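Local coordinates for protein PLP-Dependent L-Arginine Hydroxylase MppP (Streptomyces wadayamensis, PDB 6C9B) that oxidises L-arginine with a pyridoxal phosphate cofactor, acting as an oxidase rather than an oxygenase, and binds its 4-hydroxy-2-ketoarginine product, at residues P81-S86 with F235-G240; G182-L187 with G210-V215. All coordinates share one frame; numbering follows the deposited sequence.

Contact 1. Residues P81-S86 with F235-G240; sequences PGRVLS and FSEDIG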
loop_
_atom_site.group_PDB
_atom_site.type_symbol
_atom_site.label_atom_id
_atom_site.label_comp_id
_atom_site.label_asym_id
_atom_site.label_seq_id
_atom_site.Cartn_x
_atom_site.Cartn_y
_atom_site.Cartn_z
ATOM N N PRO B 81 -8.436 10.518 17.921
ATOM C CA PRO B 81 -7.847 10.627 16.577
ATOM C C PRO B 81 -6.327 10.511 16.603
ATOM O O PRO B 81 -5.652 11.134 17.424
ATOM C CB PRO B 81 -8.306 12.010 16.108
ATOM C CG PRO B 81 -9.583 12.234 16.835
ATOM C CD PRO B 81 -9.394 11.608 18.183
ATOM N N GLY B 82 -5.788 9.674 15.708
ATOM C CA GLY B 82 -4.361 9.476 15.564
ATOM C C GLY B 82 -3.805 8.257 16.269
ATOM O O GLY B 82 -2.644 7.896 16.024
ATOM N N ARG B 83 -4.590 7.613 17.135
ATOM C CA ARG B 83 -4.125 6.412 17.811
ATOM C C ARG B 83 -4.298 5.172 16.957
ATOM O O ARG B 83 -3.640 4.152 17.216
ATOM C CB ARG B 83 -4.869 6.247 19.136
ATOM C CG ARG B 83 -4.440 7.257 20.238
ATOM C CD ARG B 83 -2.986 7.059 20.689
ATOM N NE ARG B 83 -2.740 5.713 21.211
ATOM C CZ ARG B 83 -3.193 5.291 22.383
ATOM N NH1 ARG B 83 -3.895 6.101 23.167
ATOM N NH2 ARG B 83 -2.950 4.061 22.769
ATOM N N VAL B 84 -5.182 5.226 15.965
ATOM C CA VAL B 84 -5.363 4.147 15.004
ATOM C C VAL B 84 -4.954 4.710 13.652
ATOM O O VAL B 84 -5.640 5.592 13.120
ATOM C CB VAL B 84 -6.815 3.653 14.947
ATOM C CG1 VAL B 84 -6.991 2.576 13.823
ATOM C CG2 VAL B 84 -7.273 3.086 16.286
ATOM N N LEU B 85 -3.869 4.189 13.072
ATOM C CA LEU B 85 -3.400 4.659 11.774
ATOM C C LEU B 85 -3.945 3.731 10.694
ATOM O O LEU B 85 -3.628 2.535 10.688
ATOM C CB LEU B 85 -1.878 4.698 11.717
ATOM C CG LEU B 85 -1.251 5.490 12.863
ATOM C CD1 LEU B 85 0.276 5.360 12.813
ATOM C CD2 LEU B 85 -1.663 6.919 12.788
ATOM N N SER B 86 -4.743 4.279 9.767
ATOM C CA SER B 86 -5.331 3.463 8.704
ATOM C C SER B 86 -4.347 3.385 7.541
ATOM O O SER B 86 -3.932 4.418 6.999
ATOM C CB SER B 86 -6.675 4.028 8.230
ATOM O OG SER B 86 -7.598 4.176 9.305
ATOM N N PHE B 235 -1.270 1.580 18.429
ATOM C CA PHE B 235 -0.065 1.548 19.257
ATOM C C PHE B 235 -0.336 2.194 20.612
ATOM O O PHE B 235 -1.175 3.087 20.743
ATOM C CB PHE B 235 1.101 2.251 18.547
ATOM C CG PHE B 235 0.782 3.663 18.137
ATOM C CD1 PHE B 235 0.160 3.923 16.912
ATOM C CD2 PHE B 235 1.051 4.727 18.979
ATOM C CE1 PHE B 235 -0.149 5.207 16.555
ATOM C CE2 PHE B 235 0.727 6.019 18.613
ATOM C CZ PHE B 235 0.131 6.259 17.406
ATOM N N SER B 236 0.372 1.704 21.621
ATOM C CA SER B 236 0.338 2.297 22.949
ATOM C C SER B 236 0.971 3.682 22.919
ATOM O O SER B 236 1.822 3.987 22.080
ATOM C CB SER B 236 1.063 1.385 23.944
ATOM O OG SER B 236 2.452 1.239 23.658
ATOM N N GLU B 237 0.539 4.537 23.854
ATOM C CA GLU B 237 1.052 5.904 23.869
ATOM C C GLU B 237 2.555 5.929 24.098
ATOM O O GLU B 237 3.249 6.811 23.585
ATOM C CB GLU B 237 0.353 6.730 24.946
ATOM C CG GLU B 237 -1.148 6.806 24.823
ATOM C CD GLU B 237 -1.724 7.957 25.630
ATOM O OE1 GLU B 237 -2.479 8.772 25.054
ATOM O OE2 GLU B 237 -1.405 8.056 26.836
ATOM N N ASP B 238 3.073 4.972 24.861
ATOM C CA ASP B 238 4.493 4.885 25.155
ATOM C C ASP B 238 5.244 3.949 24.208
ATOM O O ASP B 238 6.298 3.425 24.582
ATOM C CB ASP B 238 4.687 4.413 26.597
ATOM C CG ASP B 238 4.121 3.002 26.845
ATOM O OD1 ASP B 238 3.458 2.423 25.940
ATOM O OD2 ASP B 238 4.356 2.467 27.953
ATOM N N ILE B 239 4.744 3.725 22.989
ATOM C CA ILE B 239 5.344 2.690 22.149
ATOM C C ILE B 239 6.838 2.947 21.964
ATOM O O ILE B 239 7.642 2.010 21.949
ATOM C CB ILE B 239 4.579 2.587 20.813
ATOM C CG1 ILE B 239 5.156 1.500 19.914
ATOM C CG2 ILE B 239 4.633 3.880 20.032
ATOM C CD1 ILE B 239 5.238 0.127 20.542
ATOM N N GLY B 240 7.235 4.213 21.831
ATOM C CA GLY B 240 8.645 4.556 21.733
ATOM C C GLY B 240 9.331 4.089 20.471
ATOM O O GLY B 240 10.549 3.885 20.462
HETATM O O HOH W 1 -5.114 8.670 23.392
#
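The guanidinium of R83 has CG of E237 over one face, 3.3 Å from NH1 and offset toward the rim of the group, while the carbonyl oxygen of F235 and a water lie at its edge. The F235 ring takes the side chain of L85 at its own edge: CG lies in the ring plane, and CD1 approaches CE1 obliquely at 3.8 Å. The carbonyl oxygen of G82 also comes obliquely, 3.5 Å from CZ of F235.

R83 grips F235 side-on with two nitrogens that share one acceptor. NE reaches F235 O at 3.1 Å and NH2 reaches the same oxygen at 2.9 Å, the NH2 bond being the straighter (153°). Bends at chi2 and chi3 (-65° and -58°) fold the arginine so that its end turns toward the partner segment. E237 adds charge rather than a direct hydrogen bond: its OE1 stands 3.6 Å from R83 NH1, well out of the guanidinium plane, and the water bridges the two. Arginine suits this partly exposed margin because it can satisfy a backbone carbonyl and meet a carboxylate together. At the positive phi of G82 a CB would strike the carbonyl oxygen of P81, so glycine suits the approach to the strand. S236 to I239 form a type I turn, braced by S236 OG donating to D238 OD1.

The contact lies where outermost strand 84-87 pairs antiparallel with strand 231-235, L85 bonding to L233 through the backbone; 236-240 leads on toward helix 243-250. That helix packs on L85 and F235, helix 57-71 meets V84, and strand 212-218 meets F235 and I239.

Contact 2. Residues G182-L187 with G210-V215; sequences GTVLAL and GCRWVV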
loop_
_atom_site.group_PDB
_atom_site.type_symbol
_atom_site.label_atom_id
_atom_site.label_comp_id
_atom_site.label_asym_id
_atom_site.label_seq_id
_atom_site.Cartn_x
_atom_site.Cartn_y
_atom_site.Cartn_z
ATOM N N GLY B 182 10.350 -4.542 29.536
ATOM C CA GLY B 182 10.469 -3.414 28.630
ATOM C C GLY B 182 10.380 -3.774 27.166
ATOM O O GLY B 182 10.788 -2.979 26.317
ATOM N N THR B 183 9.820 -4.940 26.849
ATOM C CA THR B 183 9.715 -5.471 25.502
ATOM C C THR B 183 8.431 -4.965 24.830
ATOM O O THR B 183 7.405 -4.802 25.489
ATOM C CB THR B 183 9.681 -7.003 25.579
ATOM O OG1 THR B 183 10.636 -7.462 26.539
ATOM C CG2 THR B 183 9.991 -7.647 24.248
ATOM N N VAL B 184 8.485 -4.766 23.513
ATOM C CA VAL B 184 7.277 -4.465 22.740
ATOM C C VAL B 184 6.516 -5.761 22.482
ATOM O O VAL B 184 7.093 -6.736 21.995
ATOM C CB VAL B 184 7.622 -3.790 21.398
ATOM C CG1 VAL B 184 6.362 -3.554 20.599
ATOM C CG2 VAL B 184 8.349 -2.459 21.604
ATOM N N LEU B 185 5.221 -5.776 22.783
ATOM C CA LEU B 185 4.348 -6.881 22.381
ATOM C C LEU B 185 3.571 -6.436 21.144
ATOM O O LEU B 185 2.836 -5.449 21.202
ATOM C CB LEU B 185 3.393 -7.280 23.507
ATOM C CG LEU B 185 2.418 -8.435 23.201
ATOM C CD1 LEU B 185 3.127 -9.636 22.677
ATOM C CD2 LEU B 185 1.675 -8.769 24.471
ATOM N N ALA B 186 3.737 -7.159 20.038
ATOM C CA ALA B 186 3.081 -6.834 18.777
ATOM C C ALA B 186 2.169 -7.974 18.396
ATOM O O ALA B 186 2.577 -9.132 18.468
ATOM C CB ALA B 186 4.089 -6.609 17.661
ATOM N N LEU B 187 0.950 -7.646 17.967
ATOM C CA LEU B 187 -0.024 -8.641 17.580
ATOM C C LEU B 187 -0.488 -8.364 16.163
ATOM O O LEU B 187 -0.719 -7.207 15.801
ATOM C CB LEU B 187 -1.258 -8.631 18.487
ATOM C CG LEU B 187 -1.047 -8.772 19.981
ATOM C CD1 LEU B 187 -2.410 -8.757 20.638
ATOM C CD2 LEU B 187 -0.296 -10.035 20.270
ATOM N N GLY B 210 0.075 -2.784 30.848
ATOM C CA GLY B 210 0.957 -1.634 30.788
ATOM C C GLY B 210 2.257 -1.859 30.065
ATOM O O GLY B 210 3.236 -1.158 30.334
ATOM N N CYS B 211 2.313 -2.839 29.178
ATOM C CA CYS B 211 3.467 -2.992 28.311
ATOM C C CYS B 211 3.372 -2.041 27.115
ATOM O O CYS B 211 2.332 -1.430 26.840
ATOM C CB CYS B 211 3.568 -4.433 27.832
ATOM S SG CYS B 211 2.144 -4.966 26.797
ATOM N N ARG B 212 4.503 -1.868 26.448
ATOM C CA ARG B 212 4.510 -1.237 25.136
ATOM C C ARG B 212 3.904 -2.218 24.164
ATOM O O ARG B 212 4.259 -3.398 24.190
ATOM C CB ARG B 212 5.929 -0.902 24.700
ATOM C CG ARG B 212 6.672 0.013 25.664
ATOM C CD ARG B 212 8.182 -0.128 25.456
ATOM N NE ARG B 212 8.605 0.387 24.153
ATOM C CZ ARG B 212 9.718 0.009 23.531
ATOM N NH1 ARG B 212 10.526 -0.889 24.078
ATOM N NH2 ARG B 212 10.028 0.510 22.354
ATOM N N TRP B 213 2.988 -1.749 23.313
ATOM C CA TRP B 213 2.306 -2.681 22.432
ATOM C C TRP B 213 1.916 -2.041 21.109
ATOM O O TRP B 213 1.748 -0.828 20.980
ATOM C CB TRP B 213 1.040 -3.290 23.087
ATOM C CG TRP B 213 0.026 -2.299 23.591
ATOM C CD1 TRP B 213 -0.114 -1.856 24.890
ATOM C CD2 TRP B 213 -1.005 -1.621 22.835
ATOM N NE1 TRP B 213 -1.133 -0.953 24.980
ATOM C CE2 TRP B 213 -1.697 -0.782 23.742
ATOM C CE3 TRP B 213 -1.389 -1.621 21.487
ATOM C CZ2 TRP B 213 -2.765 0.036 23.352
ATOM C CZ3 TRP B 213 -2.447 -0.793 21.096
ATOM C CH2 TRP B 213 -3.123 0.018 22.030
ATOM N N VAL B 214 1.752 -2.912 20.124
ATOM C CA VAL B 214 1.246 -2.547 18.807
ATOM C C VAL B 214 0.327 -3.670 18.381
ATOM O O VAL B 214 0.649 -4.838 18.584
ATOM C CB VAL B 214 2.384 -2.380 17.778
ATOM C CG1 VAL B 214 1.806 -2.204 16.362
ATOM C CG2 VAL B 214 3.235 -1.215 18.121
ATOM N N VAL B 215 -0.814 -3.325 17.784
ATOM C CA VAL B 215 -1.704 -4.311 17.200
ATOM C C VAL B 215 -1.961 -3.892 15.771
ATOM O O VAL B 215 -2.245 -2.723 15.518
ATOM C CB VAL B 215 -3.042 -4.438 17.946
ATOM C CG1 VAL B 215 -3.917 -5.526 17.285
ATOM C CG2 VAL B 215 -2.813 -4.751 19.423
HETATM O O HOH W 2 6.838 -3.113 27.628
#
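C211 brings its SG to 4.2 Å from CB of L185, a small apolar side chain suited to the buried space between L185 and helix 168-181. R212 combines apolar and polar contacts. Its guanidinium lies beneath CG2 of V184, which sits over the centre of one face, 3.4 Å from CZ; NH1 uses the edge to reach G182 O at 3.1 Å, a bent bond (143°). The chain's bend at chi3 (67°) turns the guanidinium so that one face meets V184 CG2, and NH2 is held by I239 O. Water joins R212 N to T183 O.

Regular parallel pairing follows. R212 O accepts from L185 N in a nearly straight bond of 2.9 Å (173°). W213 offers its CA hydrogen to L185 O, and its indole leads away from the neighbouring strand. V214 uses both N and O on the same neighbour: N to L185 O (3.0 Å) and O to L187 N (2.9 Å). V215 meets L187 CD1 with CG2 at 4.2 Å; beta-branched valines suit such an extended, buried strand.

These are the two strands of a beta-alpha-beta unit. Helix 202-209, the connection between them, packs on L185, W213 and V215, helix 168-181 covers L185 and C211, and strand 152-156 pairs with the far edge of strand 184-188.

Both contacts belong to the same seven-stranded sheet of the aminotransferase-like fold, at different depths. Contact 2 is a buried, parallel strand pair held from L185 on by regular backbone bonds and apolar packing, with a more polar end at R212. Contact 1 lies at the partly exposed margin, where an arginine side chain, a carboxylate and a water do the joining and only F235 and L85 pack as a hydrophobic pair. The two meet directly through 235-240: the R212-I239 bond is one joint, S236 N probably donates to W213 O (3.0 Å), and I239 packs on V214. Contact 1 thus sits at the outer strand and its neighbour's loop, contact 2 further into the sheet.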